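Local coordinates for oxidoreductase, NAD-binding/iron-sulfur cluster-binding protein (Nitratireductor pacificus pht-3B, PDB 6ZXU) that acts as a reductive dehalogenase carrying cobalamin and two [4Fe-4S] clusters, which probably feed electrons to the removal of halogen from organic substrates, at residues F146-G151 with M174-I179; V498-D503 with N552-G557; C545-P550 with R661-D666. One frame throughout, in Å; residues are numbered along the deposited sequence.

Interaction 1 (F146-G151 with M174-I179)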
ATOM      1  N   PHE A 146       9.444  14.446 -11.766  1.00 16.94           N
ATOM      2  CA  PHE A 146       8.367  13.470 -11.920  1.00 16.48           C
ATOM      3  C   PHE A 146       7.040  14.131 -12.017  1.00 17.93           C
ATOM      4  O   PHE A 146       6.839  15.229 -11.510  1.00 19.44           O
ATOM      5  CB  PHE A 146       8.393  12.431 -10.848  1.00 16.62           C
ATOM      6  CG  PHE A 146       8.170  12.994  -9.488  1.00 18.21           C
ATOM      7  CD1 PHE A 146       6.849  13.224  -9.051  1.00 20.99           C
ATOM      8  CD2 PHE A 146       9.215  13.236  -8.638  1.00 20.24           C
ATOM      9  CE1 PHE A 146       6.631  13.697  -7.779  1.00 21.47           C
ATOM     10  CE2 PHE A 146       8.991  13.789  -7.364  1.00 23.55           C
ATOM     11  CZ  PHE A 146       7.690  14.044  -6.944  1.00 21.09           C
ATOM     12  N   ALA A 147       6.115  13.481 -12.723  1.00 17.77           N
ATOM     13  CA  ALA A 147       4.745  13.967 -12.910  1.00 19.07           C
ATOM     14  C   ALA A 147       3.828  12.933 -12.245  1.00 19.77           C
ATOM     15  O   ALA A 147       4.079  11.718 -12.246  1.00 20.55           O
ATOM     16  CB  ALA A 147       4.364  14.125 -14.349  1.00 20.27           C
ATOM     17  N   VAL A 148       2.781  13.428 -11.667  1.00 18.19           N
ATOM     18  CA  VAL A 148       1.669  12.570 -11.249  1.00 18.93           C
ATOM     19  C   VAL A 148       0.458  12.983 -12.055  1.00 17.12           C
ATOM     20  O   VAL A 148       0.047  14.146 -12.034  1.00 19.49           O
ATOM     21  CB  VAL A 148       1.430  12.693  -9.699  1.00 16.69           C
ATOM     22  CG1 VAL A 148       0.121  11.992  -9.255  1.00 16.42           C
ATOM     23  CG2 VAL A 148       2.599  12.147  -8.962  1.00 17.30           C
ATOM     24  N   GLN A 149      -0.225  12.040 -12.667  1.00 19.48           N
ATOM     25  CA  GLN A 149      -1.458  12.350 -13.400  1.00 18.70           C
ATOM     26  C   GLN A 149      -2.618  12.749 -12.501  1.00 19.85           C
ATOM     27  O   GLN A 149      -2.758  12.273 -11.396  1.00 20.54           O
ATOM     28  CB  GLN A 149      -1.875  11.132 -14.283  1.00 19.24           C
ATOM     29  CG  GLN A 149      -2.958  11.530 -15.270  1.00 21.78           C
ATOM     30  CD  GLN A 149      -3.251  10.554 -16.404  1.00 20.68           C
ATOM     31  OE1 GLN A 149      -3.824  10.938 -17.432  1.00 19.89           O
ATOM     32  NE2 GLN A 149      -2.941   9.312 -16.200  1.00 21.03           N
ATOM     33  N   PHE A 150      -3.447  13.665 -12.982  1.00 20.15           N
ATOM     34  CA  PHE A 150      -4.676  14.006 -12.318  1.00 22.48           C
ATOM     35  C   PHE A 150      -5.471  12.762 -12.093  1.00 21.30           C
ATOM     36  O   PHE A 150      -5.459  11.857 -12.926  1.00 22.16           O
ATOM     37  CB  PHE A 150      -5.550  14.943 -13.211  1.00 21.83           C
ATOM     38  CG  PHE A 150      -5.236  16.405 -13.076  1.00 20.48           C
ATOM     39  CD1 PHE A 150      -4.088  16.831 -12.526  1.00 21.79           C
ATOM     40  CD2 PHE A 150      -6.112  17.352 -13.594  1.00 24.06           C
ATOM     41  CE1 PHE A 150      -3.777  18.180 -12.436  1.00 23.86           C
ATOM     42  CE2 PHE A 150      -5.818  18.699 -13.503  1.00 21.99           C
ATOM     43  CZ  PHE A 150      -4.626  19.119 -12.930  1.00 23.77           C
ATOM     44  N   GLY A 151      -6.235  12.759 -11.005  1.00 21.67           N
ATOM     45  CA  GLY A 151      -7.207  11.678 -10.761  1.00 20.75           C
ATOM     46  C   GLY A 151      -8.399  11.757 -11.679  1.00 22.55           C
ATOM     47  O   GLY A 151      -8.797  12.837 -12.128  1.00 19.00           O
ATOM     48  N   MET A 174      -0.576  17.474  -3.606  1.00 21.10           N
ATOM     49  CA  MET A 174      -0.335  16.708  -2.353  1.00 21.13           C
ATOM     50  C   MET A 174       0.490  15.440  -2.590  1.00 18.23           C
ATOM     51  O   MET A 174       1.449  15.130  -1.864  1.00 19.34           O
ATOM     52  CB  MET A 174      -1.702  16.343  -1.694  1.00 19.37           C
ATOM     53  CG  MET A 174      -1.560  15.555  -0.423  1.00 22.25           C
ATOM     54  SD  MET A 174      -3.172  14.851   0.129  1.00 24.48           S
ATOM     55  CE  MET A 174      -3.589  13.769  -1.294  1.00 25.75           C
ATOM     56  N   ARG A 175       0.096  14.669  -3.573  1.00 19.84           N
ATOM     57  CA  ARG A 175       0.816  13.453  -3.909  1.00 19.44           C
ATOM     58  C   ARG A 175       2.235  13.792  -4.374  1.00 19.98           C
ATOM     59  O   ARG A 175       3.145  13.088  -4.039  1.00 19.38           O
ATOM     60  CB  ARG A 175       0.007  12.692  -4.960  1.00 21.12           C
ATOM     61  CG  ARG A 175       0.594  11.386  -5.405  1.00 21.75           C
ATOM     62  CD  ARG A 175       0.750  10.347  -4.334  1.00 25.22           C
ATOM     63  NE  ARG A 175      -0.403  10.333  -3.391  1.00 27.38           N
ATOM     64  CZ  ARG A 175      -1.604   9.820  -3.668  1.00 28.71           C
ATOM     65  NH1 ARG A 175      -1.863   9.301  -4.885  1.00 27.88           N
ATOM     66  NH2 ARG A 175      -2.605   9.873  -2.743  1.00 30.23           N
ATOM     67  N   CYS A 176       2.430  14.911  -5.096  1.00 22.16           N
ATOM     68  CA  CYS A 176       3.774  15.347  -5.530  1.00 19.68           C
ATOM     69  C   CYS A 176       4.669  15.740  -4.373  1.00 19.96           C
ATOM     70  O   CYS A 176       5.820  15.329  -4.309  1.00 19.30           O
ATOM     71  CB  CYS A 176       3.676  16.459  -6.523  1.00 21.56           C
ATOM     72  SG  CYS A 176       3.106  15.899  -8.118  1.00 23.50           S
ATOM     73  N   ALA A 177       4.114  16.428  -3.388  1.00 19.98           N
ATOM     74  CA  ALA A 177       4.872  16.780  -2.208  1.00 20.37           C
ATOM     75  C   ALA A 177       5.263  15.572  -1.432  1.00 19.99           C
ATOM     76  O   ALA A 177       6.338  15.451  -0.935  1.00 19.25           O
ATOM     77  CB  ALA A 177       4.043  17.695  -1.365  1.00 19.30           C
ATOM     78  N   GLU A 178       4.320  14.655  -1.286  1.00 24.09           N
ATOM     79  CA  GLU A 178       4.576  13.404  -0.606  1.00 20.87           C
ATOM     80  C   GLU A 178       5.747  12.655  -1.217  1.00 19.14           C
ATOM     81  O   GLU A 178       6.702  12.265  -0.517  1.00 20.49           O
ATOM     82  CB  GLU A 178       3.333  12.522  -0.750  1.00 26.57           C
ATOM     83  CG  GLU A 178       3.433  11.161  -0.075  1.00 29.75           C
ATOM     84  CD  GLU A 178       2.757  10.040  -0.910  1.00 39.90           C
ATOM     85  OE1 GLU A 178       1.497  10.000  -1.034  1.00 36.95           O
ATOM     86  OE2 GLU A 178       3.484   9.165  -1.486  1.00 41.80           O
ATOM     87  N   ILE A 179       5.689  12.401  -2.518  1.00 17.75           N
ATOM     88  CA  ILE A 179       6.758  11.697  -3.228  1.00 16.92           C
ATOM     89  C   ILE A 179       8.079  12.466  -3.139  1.00 15.20           C
ATOM     90  O   ILE A 179       9.116  11.905  -2.840  1.00 13.92           O
ATOM     91  CB  ILE A 179       6.374  11.438  -4.717  1.00 17.06           C
ATOM     92  CG1 ILE A 179       5.141  10.546  -4.750  1.00 19.88           C
ATOM     93  CG2 ILE A 179       7.561  10.866  -5.466  1.00 15.80           C
ATOM     94  CD1 ILE A 179       4.590  10.317  -6.131  1.00 21.05           C
TER

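Interaction 2 (V498-D503 with N552-G557). With SF4 (iron/sulfur cluster), chain D.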
ATOM      1  N   VAL A 498     -10.950 -15.152   4.473  1.00 13.31           N
ATOM      2  CA  VAL A 498     -10.002 -15.869   5.334  1.00 14.89           C
ATOM      3  C   VAL A 498      -9.134 -16.820   4.509  1.00 13.88           C
ATOM      4  O   VAL A 498      -9.644 -17.662   3.752  1.00 13.10           O
ATOM      5  CB  VAL A 498     -10.778 -16.653   6.417  1.00 13.41           C
ATOM      6  CG1 VAL A 498      -9.929 -17.689   7.128  1.00 16.62           C
ATOM      7  CG2 VAL A 498     -11.317 -15.640   7.448  1.00 15.06           C
ATOM      8  N   SER A 499      -7.797 -16.721   4.694  1.00 15.21           N
ATOM      9  CA  SER A 499      -6.834 -17.512   3.966  1.00 12.76           C
ATOM     10  C   SER A 499      -5.949 -18.319   4.943  1.00 12.98           C
ATOM     11  O   SER A 499      -5.885 -18.046   6.130  1.00 11.48           O
ATOM     12  CB  SER A 499      -5.963 -16.674   3.056  1.00 12.85           C
ATOM     13  OG  SER A 499      -4.939 -16.038   3.795  1.00 14.96           O
ATOM     14  N   ARG A 500      -5.234 -19.286   4.373  1.00 12.71           N
ATOM     15  CA  ARG A 500      -4.307 -20.085   5.199  1.00 11.90           C
ATOM     16  C   ARG A 500      -3.217 -19.233   5.818  1.00 11.92           C
ATOM     17  O   ARG A 500      -2.768 -19.481   6.929  1.00 13.85           O
ATOM     18  CB  ARG A 500      -3.757 -21.240   4.370  1.00 12.08           C
ATOM     19  CG  ARG A 500      -2.700 -22.085   5.126  1.00 13.30           C
ATOM     20  CD  ARG A 500      -2.167 -23.287   4.318  1.00 10.53           C
ATOM     21  NE  ARG A 500      -3.214 -24.191   3.974  1.00 11.89           N
ATOM     22  CZ  ARG A 500      -3.806 -25.065   4.771  1.00 12.89           C
ATOM     23  NH1 ARG A 500      -3.342 -25.240   6.020  1.00 14.27           N
ATOM     24  NH2 ARG A 500      -4.754 -25.811   4.293  1.00 14.54           N
ATOM     25  N   ILE A 501      -2.758 -18.207   5.157  1.00 11.81           N
ATOM     26  CA  ILE A 501      -1.748 -17.308   5.760  1.00 13.79           C
ATOM     27  C   ILE A 501      -2.040 -16.966   7.191  1.00 17.38           C
ATOM     28  O   ILE A 501      -1.183 -17.068   8.020  1.00 15.60           O
ATOM     29  CB  ILE A 501      -1.523 -16.066   4.893  1.00 12.34           C
ATOM     30  CG1 ILE A 501      -0.992 -16.495   3.546  1.00 12.92           C
ATOM     31  CG2 ILE A 501      -0.564 -15.136   5.530  1.00 14.71           C
ATOM     32  CD1 ILE A 501      -0.739 -15.351   2.489  1.00 13.26           C
ATOM     33  N   GLY A 502      -3.263 -16.587   7.499  1.00 16.16           N
ATOM     34  CA  GLY A 502      -3.712 -16.595   8.856  1.00 19.82           C
ATOM     35  C   GLY A 502      -4.261 -15.292   9.273  1.00 19.00           C
ATOM     36  O   GLY A 502      -5.512 -15.123   9.363  1.00 21.70           O
ATOM     37  N   ASP A 503      -3.358 -14.354   9.506  1.00 18.50           N
ATOM     38  CA  ASP A 503      -3.707 -13.011   9.929  1.00 15.55           C
ATOM     39  C   ASP A 503      -3.730 -12.064   8.759  1.00 16.71           C
ATOM     40  O   ASP A 503      -3.661 -10.840   8.942  1.00 20.07           O
ATOM     41  CB  ASP A 503      -2.695 -12.483  11.048  1.00 20.70           C
ATOM     42  CG  ASP A 503      -3.044 -13.074  12.532  1.00 26.68           C
ATOM     43  OD1 ASP A 503      -3.835 -14.106  12.653  1.00 24.05           O
ATOM     44  OD2 ASP A 503      -2.595 -12.429  13.570  1.00 21.76           O
ATOM     45  N   ASN A 552       8.300 -21.320   9.736  1.00 15.67           N
ATOM     46  CA  ASN A 552       7.250 -22.315   9.910  1.00 15.87           C
ATOM     47  C   ASN A 552       6.068 -21.851  10.743  1.00 16.46           C
ATOM     48  O   ASN A 552       5.516 -22.614  11.527  1.00 14.54           O
ATOM     49  CB  ASN A 552       7.785 -23.624  10.471  1.00 21.17           C
ATOM     50  CG  ASN A 552       9.022 -24.101   9.727  1.00 24.06           C
ATOM     51  OD1 ASN A 552       9.055 -24.185   8.464  1.00 22.95           O
ATOM     52  ND2 ASN A 552      10.083 -24.324  10.497  1.00 25.93           N
ATOM     53  N   ALA A 553       5.701 -20.575  10.604  1.00 14.88           N
ATOM     54  CA  ALA A 553       4.664 -20.010  11.449  1.00 14.72           C
ATOM     55  C   ALA A 553       3.268 -20.303  10.876  1.00 14.57           C
ATOM     56  O   ALA A 553       2.297 -20.220  11.589  1.00 15.14           O
ATOM     57  CB  ALA A 553       4.873 -18.509  11.590  1.00 15.08           C
ATOM     58  N   ILE A 554       3.134 -20.628   9.586  1.00 13.92           N
ATOM     59  CA  ILE A 554       1.805 -20.815   8.962  1.00 14.73           C
ATOM     60  C   ILE A 554       1.371 -22.256   9.158  1.00 14.84           C
ATOM     61  O   ILE A 554       2.134 -23.179   8.915  1.00 16.23           O
ATOM     62  CB  ILE A 554       1.842 -20.357   7.472  1.00 14.08           C
ATOM     63  CG1 ILE A 554       2.137 -18.866   7.435  1.00 13.43           C
ATOM     64  CG2 ILE A 554       0.581 -20.756   6.745  1.00 13.98           C
ATOM     65  CD1 ILE A 554       2.335 -18.309   6.064  1.00 15.60           C
ATOM     66  N   SER A 555       0.102 -22.444   9.511  1.00 13.79           N
ATOM     67  CA  SER A 555      -0.472 -23.773   9.672  1.00 13.81           C
ATOM     68  C   SER A 555      -0.620 -24.599   8.398  1.00 15.26           C
ATOM     69  O   SER A 555      -1.141 -24.137   7.383  1.00 16.14           O
ATOM     70  CB  SER A 555      -1.812 -23.682  10.380  1.00 15.51           C
ATOM     71  OG  SER A 555      -2.399 -24.978  10.489  1.00 17.17           O
ATOM     72  N   PHE A 556      -0.118 -25.821   8.442  1.00 16.01           N
ATOM     73  CA  PHE A 556      -0.323 -26.869   7.441  1.00 14.61           C
ATOM     74  C   PHE A 556      -1.565 -27.675   7.715  1.00 14.95           C
ATOM     75  O   PHE A 556      -1.883 -28.572   6.950  1.00 15.68           O
ATOM     76  CB  PHE A 556       0.854 -27.865   7.430  1.00 14.86           C
ATOM     77  CG  PHE A 556       2.111 -27.341   6.846  1.00 14.15           C
ATOM     78  CD1 PHE A 556       3.030 -26.755   7.608  1.00 16.25           C
ATOM     79  CD2 PHE A 556       2.396 -27.569   5.531  1.00 17.43           C
ATOM     80  CE1 PHE A 556       4.221 -26.301   7.054  1.00 19.04           C
ATOM     81  CE2 PHE A 556       3.573 -27.129   4.964  1.00 18.35           C
ATOM     82  CZ  PHE A 556       4.500 -26.501   5.735  1.00 20.05           C
ATOM     83  N   GLY A 557      -2.310 -27.329   8.734  1.00 15.21           N
ATOM     84  CA  GLY A 557      -3.455 -28.130   9.148  1.00 16.11           C
ATOM     85  C   GLY A 557      -4.811 -27.468   8.884  1.00 18.60           C
ATOM     86  O   GLY A 557      -4.944 -26.662   7.994  1.00 16.13           O
TER
HETATM   87 FE1  SF4 D 701      -1.552 -20.097   1.312  1.00 12.69          FE
HETATM   88 FE2  SF4 D 701      -2.132 -21.390  -1.108  1.00 13.05          FE
HETATM   89 FE3  SF4 D 701      -2.355 -18.700  -0.952  1.00 12.96          FE
HETATM   90 FE4  SF4 D 701      -4.170 -20.210   0.414  1.00 12.02          FE
HETATM   91  S1  SF4 D 701      -3.782 -20.112  -1.828  1.00 14.73           S
HETATM   92  S2  SF4 D 701      -3.088 -18.468   1.179  1.00 14.46           S
HETATM   93  S3  SF4 D 701      -2.780 -21.879   0.992  1.00 13.68           S
HETATM   94  S4  SF4 D 701      -0.533 -19.996  -0.691  1.00 15.42           S
HETATM   95  O   HOH W   1      -1.871 -20.183   9.407  1.00 13.35           O
HETATM   96  O   HOH W   2      -6.855 -27.105   5.668  1.00 23.76           O

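Interaction 3 (C545-P550 with R661-D666). With SF4 (iron/sulfur cluster), chain D; SF4 (iron/sulfur cluster), chain E.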
ATOM      1  N   CYS A 545       2.241 -21.126   0.938  1.00 12.86           N
ATOM      2  CA  CYS A 545       2.632 -20.162   1.932  1.00 12.68           C
ATOM      3  C   CYS A 545       3.247 -20.883   3.126  1.00 14.07           C
ATOM      4  O   CYS A 545       4.254 -20.408   3.641  1.00 14.32           O
ATOM      5  CB  CYS A 545       1.438 -19.312   2.369  1.00 10.61           C
ATOM      6  SG  CYS A 545      -0.033 -20.279   2.969  1.00 13.52           S
ATOM      7  N   ALA A 546       2.589 -21.919   3.631  1.00 13.14           N
ATOM      8  CA  ALA A 546       3.115 -22.656   4.754  1.00 14.13           C
ATOM      9  C   ALA A 546       4.534 -23.227   4.497  1.00 14.41           C
ATOM     10  O   ALA A 546       5.414 -23.172   5.355  1.00 14.17           O
ATOM     11  CB  ALA A 546       2.123 -23.763   5.128  1.00 15.89           C
ATOM     12  N   ARG A 547       4.736 -23.788   3.340  1.00 16.64           N
ATOM     13  CA  ARG A 547       5.996 -24.367   2.946  1.00 15.20           C
ATOM     14  C   ARG A 547       7.067 -23.373   2.814  1.00 17.12           C
ATOM     15  O   ARG A 547       8.213 -23.658   3.132  1.00 18.84           O
ATOM     16  CB  ARG A 547       5.822 -25.044   1.598  1.00 19.03           C
ATOM     17  CG  ARG A 547       7.000 -25.902   1.121  1.00 20.75           C
ATOM     18  CD  ARG A 547       6.686 -26.404  -0.275  1.00 21.33           C
ATOM     19  NE  ARG A 547       6.958 -25.364  -1.232  1.00 20.51           N
ATOM     20  CZ  ARG A 547       6.254 -25.139  -2.325  1.00 21.38           C
ATOM     21  NH1 ARG A 547       5.172 -25.841  -2.556  1.00 22.02           N
ATOM     22  NH2 ARG A 547       6.618 -24.162  -3.158  1.00 19.28           N
ATOM     23  N   GLU A 548       6.734 -22.125   2.428  1.00 14.41           N
ATOM     24  CA  GLU A 548       7.747 -21.142   2.165  1.00 14.57           C
ATOM     25  C   GLU A 548       8.059 -20.223   3.289  1.00 14.24           C
ATOM     26  O   GLU A 548       8.904 -19.361   3.164  1.00 15.28           O
ATOM     27  CB  GLU A 548       7.386 -20.357   0.926  1.00 15.37           C
ATOM     28  CG  GLU A 548       7.323 -21.177  -0.373  1.00 17.72           C
ATOM     29  CD  GLU A 548       8.688 -21.816  -0.780  1.00 22.05           C
ATOM     30  OE1 GLU A 548       9.769 -21.364  -0.266  1.00 24.29           O
ATOM     31  OE2 GLU A 548       8.622 -22.767  -1.542  1.00 21.69           O
ATOM     32  N   CYS A 549       7.362 -20.344   4.396  1.00 15.43           N
ATOM     33  CA  CYS A 549       7.538 -19.387   5.518  1.00 16.35           C
ATOM     34  C   CYS A 549       8.906 -19.679   6.182  1.00 18.10           C
ATOM     35  O   CYS A 549       9.070 -20.815   6.629  1.00 13.95           O
ATOM     36  CB  CYS A 549       6.440 -19.550   6.624  1.00 17.32           C
ATOM     37  SG  CYS A 549       6.767 -18.604   8.124  1.00 15.20           S
ATOM     38  N   PRO A 550       9.826 -18.690   6.258  1.00 15.74           N
ATOM     39  CA  PRO A 550      11.153 -18.939   6.862  1.00 18.65           C
ATOM     40  C   PRO A 550      11.144 -19.447   8.295  1.00 22.39           C
ATOM     41  O   PRO A 550      12.077 -20.123   8.673  1.00 22.20           O
ATOM     42  CB  PRO A 550      11.837 -17.595   6.809  1.00 18.00           C
ATOM     43  CG  PRO A 550      11.061 -16.813   5.753  1.00 18.51           C
ATOM     44  CD  PRO A 550       9.680 -17.313   5.797  1.00 15.57           C
ATOM     45  N   ARG A 661      16.046 -16.183  -1.096  1.00 20.75           N
ATOM     46  CA  ARG A 661      15.377 -17.453  -1.032  1.00 22.04           C
ATOM     47  C   ARG A 661      14.745 -17.821  -2.370  1.00 24.87           C
ATOM     48  O   ARG A 661      14.229 -16.995  -3.112  1.00 23.41           O
ATOM     49  CB  ARG A 661      14.302 -17.370   0.083  1.00 20.96           C
ATOM     50  CG  ARG A 661      14.894 -17.126   1.427  1.00 21.61           C
ATOM     51  CD  ARG A 661      13.834 -17.243   2.495  1.00 21.34           C
ATOM     52  NE  ARG A 661      14.374 -16.801   3.722  1.00 21.14           N
ATOM     53  CZ  ARG A 661      14.964 -17.597   4.585  1.00 28.31           C
ATOM     54  NH1 ARG A 661      15.103 -18.891   4.312  1.00 28.86           N
ATOM     55  NH2 ARG A 661      15.413 -17.128   5.718  1.00 29.29           N
ATOM     56  N   ASP A 662      14.764 -19.115  -2.630  1.00 29.80           N
ATOM     57  CA  ASP A 662      14.143 -19.716  -3.796  1.00 32.68           C
ATOM     58  C   ASP A 662      13.077 -20.683  -3.298  1.00 31.85           C
ATOM     59  O   ASP A 662      13.023 -20.995  -2.085  1.00 35.38           O
ATOM     60  CB  ASP A 662      15.246 -20.498  -4.550  1.00 35.12           C
ATOM     61  CG  ASP A 662      16.421 -19.566  -5.005  1.00 44.04           C
ATOM     62  OD1 ASP A 662      16.174 -18.373  -5.391  1.00 34.53           O
ATOM     63  OD2 ASP A 662      17.581 -20.066  -4.980  1.00 49.91           O
ATOM     64  N   LEU A 663      12.327 -21.234  -4.227  1.00 26.42           N
ATOM     65  CA  LEU A 663      11.325 -22.221  -3.852  1.00 27.29           C
ATOM     66  C   LEU A 663      11.919 -23.327  -2.988  1.00 29.59           C
ATOM     67  O   LEU A 663      13.097 -23.624  -3.156  1.00 36.60           O
ATOM     68  CB  LEU A 663      10.702 -22.742  -5.074  1.00 26.32           C
ATOM     69  CG  LEU A 663       9.878 -21.676  -5.806  1.00 30.93           C
ATOM     70  CD1 LEU A 663       9.602 -22.096  -7.240  1.00 32.68           C
ATOM     71  CD2 LEU A 663       8.532 -21.498  -5.108  1.00 38.56           C
ATOM     72  N   SER A 664      11.154 -23.839  -2.024  1.00 27.54           N
ATOM     73  CA  SER A 664      11.580 -24.867  -1.056  1.00 29.32           C
ATOM     74  C   SER A 664      10.915 -26.173  -1.382  1.00 30.62           C
ATOM     75  O   SER A 664       9.879 -26.209  -2.025  1.00 30.95           O
ATOM     76  CB  SER A 664      11.194 -24.473   0.389  1.00 30.68           C
ATOM     77  OG  SER A 664      11.515 -23.141   0.633  1.00 31.78           O
ATOM     78  N   PRO A 665      11.496 -27.268  -0.919  1.00 34.27           N
ATOM     79  CA  PRO A 665      10.868 -28.559  -1.161  1.00 37.15           C
ATOM     80  C   PRO A 665       9.780 -28.874  -0.130  1.00 34.57           C
ATOM     81  O   PRO A 665       9.712 -28.272   0.928  1.00 32.73           O
ATOM     82  CB  PRO A 665      12.020 -29.547  -0.966  1.00 39.28           C
ATOM     83  CG  PRO A 665      12.827 -28.886   0.107  1.00 40.99           C
ATOM     84  CD  PRO A 665      12.792 -27.412  -0.226  1.00 41.03           C
ATOM     85  N   ASP A 666       8.932 -29.817  -0.508  1.00 38.17           N
ATOM     86  CA  ASP A 666       7.902 -30.299   0.367  1.00 43.94           C
ATOM     87  C   ASP A 666       8.397 -30.677   1.720  1.00 49.15           C
ATOM     88  O   ASP A 666       9.547 -31.107   1.864  1.00 45.26           O
ATOM     89  CB  ASP A 666       7.243 -31.527  -0.216  1.00 49.94           C
ATOM     90  CG  ASP A 666       6.068 -31.167  -0.952  1.00 56.23           C
ATOM     91  OD1 ASP A 666       6.241 -30.416  -1.947  1.00 64.09           O
ATOM     92  OD2 ASP A 666       4.973 -31.554  -0.454  1.00 65.01           O
TER
HETATM   93 FE1  SF4 D 701      -1.552 -20.097   1.312  1.00 12.69          FE
HETATM   94 FE2  SF4 D 701      -2.132 -21.390  -1.108  1.00 13.05          FE
HETATM   95 FE3  SF4 D 701      -2.355 -18.700  -0.952  1.00 12.96          FE
HETATM   96 FE4  SF4 D 701      -4.170 -20.210   0.414  1.00 12.02          FE
HETATM   97  S1  SF4 D 701      -3.782 -20.112  -1.828  1.00 14.73           S
HETATM   98  S2  SF4 D 701      -3.088 -18.468   1.179  1.00 14.46           S
HETATM   99  S3  SF4 D 701      -2.780 -21.879   0.992  1.00 13.68           S
HETATM  100  S4  SF4 D 701      -0.533 -19.996  -0.691  1.00 15.42           S
HETATM  101 FE1  SF4 E 702       5.577 -14.032   9.046  1.00 14.59          FE
HETATM  102 FE2  SF4 E 702       7.334 -13.983   6.903  1.00 15.43          FE
HETATM  103 FE3  SF4 E 702       4.635 -14.557   6.471  1.00 14.06          FE
HETATM  104 FE4  SF4 E 702       6.286 -16.357   7.732  1.00 16.30          FE
HETATM  105  S1  SF4 E 702       6.439 -15.611   5.663  1.00 17.80           S
HETATM  106  S2  SF4 E 702       4.215 -15.704   8.347  1.00 17.65           S
HETATM  107  S3  SF4 E 702       7.648 -14.945   8.876  1.00 18.06           S
HETATM  108  S4  SF4 E 702       5.498 -12.684   7.306  1.00 17.87           S

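Interaction 1 (F146-G151 with M174-I179)
The ring of Phe146 takes the CG2 methyl of Ile179 over one face and the carbonyl O of Cys176 at its edge, two approaches by which helix 168-190 packs against the antiparallel sheet built from strands 121-126, 142-149, 232-239 and 194-198. The methyl makes a CH-pi contact, Ile179 CG2 standing 3.8 Å from the centroid of the Phe146 ring and 24° off its normal, displaced toward the CZ rim. Cys176 O comes to 3.5 Å from Phe146 CZ near the ring plane. Cys176 SG takes up a more distant oblique sulfur-aromatic position, 5.4 Å from the same centroid. A chi1 of 63° sets the ring of Phe146 between its own backbone N and carbonyl carbon and carries it to the helix. An alanine here is likely to leave Ile179 CG2 without the surface it rests on and to open a gap between strand and helix. Two residues along, Val148 also faces the helix. The short strand and helix axes approach to 8.7 Å and run at 143° to each other, so the helix heads back along the strand before the chain enters strand 194-198, which is parallel to 142-149 but separated from it by strand 232-239. Arg175 contributes only its aliphatic part, for its guanidinium is engaged in a salt bridge with Glu458 on helix 445-469. The two methyls of Val148 divide the remaining contacts: CG1 meets Arg175 CG at 3.9 Å, while CG2 sits 3.9 Å from Cys176 SG and equally far from Ile179 CD1.

Interaction 2 (V498-D503 with N552-G557)
Beside the [4Fe-4S] cluster of chain D, the loop 498-503 touches both that cluster and cobalamin, and its Arg500 reaches across to the backbone of Ser555 and Gly557 in the ferredoxin-like region. A single nitrogen does the gripping: Arg500 NH1 donates to Ser555 O at 2.8 Å and to Gly557 O at 2.9 Å, both at 161° and both close to the guanidinium plane. Gly557 O offers a lone pair in its carbonyl plane, whereas Ser555 O is met from above its own. The Arg500 chain runs straight until it bends at chi3 (-60°), which lays the guanidinium with its edge toward cluster sulfur S3, 3.8 Å from Arg500 NE. Water 1 joins Arg500 O to Ser555 N, and water 2 joins Arg500 NH2 to Gly557 O. Ile554 packs against the same loop, its CG2 methyl 3.6 Å from Arg500 O. Ser555 OG accepts from Gly557 N in an ST turn that shapes this acceptor loop. Arg500 NH2 also hydrogen-bonds to Cys539 O, and Ile501 O accepts a hydrogen bond from cobalamin. Helix 544-548 lies against Arg500 and Ile501 through Cys545 and against Ile554 through Ala546, while Cys591 of helix 590-594 touches both isoleucines.

Interaction 3 (C545-P550 with R661-D666)
Glu548 receives two hydrogen bonds from Ser664, one on each carboxylate oxygen, and these tie the cluster-binding helix 544-548 to the loop 661-666. The hydroxyl OG of Ser664 donates to Glu548 OE1 at 2.6 Å from above the carboxylate plane, and the backbone N of Ser664 reaches the syn lone pair of Glu548 OE2 at 2.8 Å, almost straight at 170°. With CG beside the backbone N, a bend at chi2 (-63°) brings the carboxylate of Glu548 to the loop. Its neighbour Arg547 starts extended, CG opposite the backbone N, and turns only at chi3 (80°), bringing NE and NH2 side-on to the same OE2. Glu548 OE2 thus accepts three N-H groups, Arg547 NH2 using its anti lone pair at 2.9 Å, an arrangement likely to fix the carboxylate's rotation and stabilise its negative charge. Arg590 forms a salt bridge with OE1, and Asp627 one with Arg547 NH1. Leu663 CD2 meets the edge of the Arg547 guanidinium, while Arg547 CG packs 3.6 Å from Pro665 O. At the other end, extended Arg661 lays one guanidinium face over Pro550 CB, and Asp441 and Tyr578 hold its nitrogens. The helix segment carries the end of a ferredoxin-type CxxCxxCxxxCP motif: Cys545 SG binds FE1 of the chain D cluster at 2.3 Å, and Cys549 SG, just before Pro550, binds the chain E cluster.

How the interactions relate
Interactions 2 and 3 form one neighbourhood around the two clusters, their centres 13 Å apart and their segments alternating along the chain. They touch directly: Phe556 CZ lies 3.5 Å from Ala546 O, and Ile554 CG2 is 3.7 Å from Ala546 CA. Both also reach the chain D cluster, interaction 2 through packing of the loop 498-503, which also touches cobalamin, and interaction 3 through its cysteine ligand; the side chain of Pro550 in interaction 3 remains about 10 Å from cobalamin. Interaction 1 stands apart, centred 38 Å from each of the others across the chain's centre and away from the annotated sites. Its sheet nonetheless has the same 1-2-4-3 strand order as the sheet containing strand 514-521.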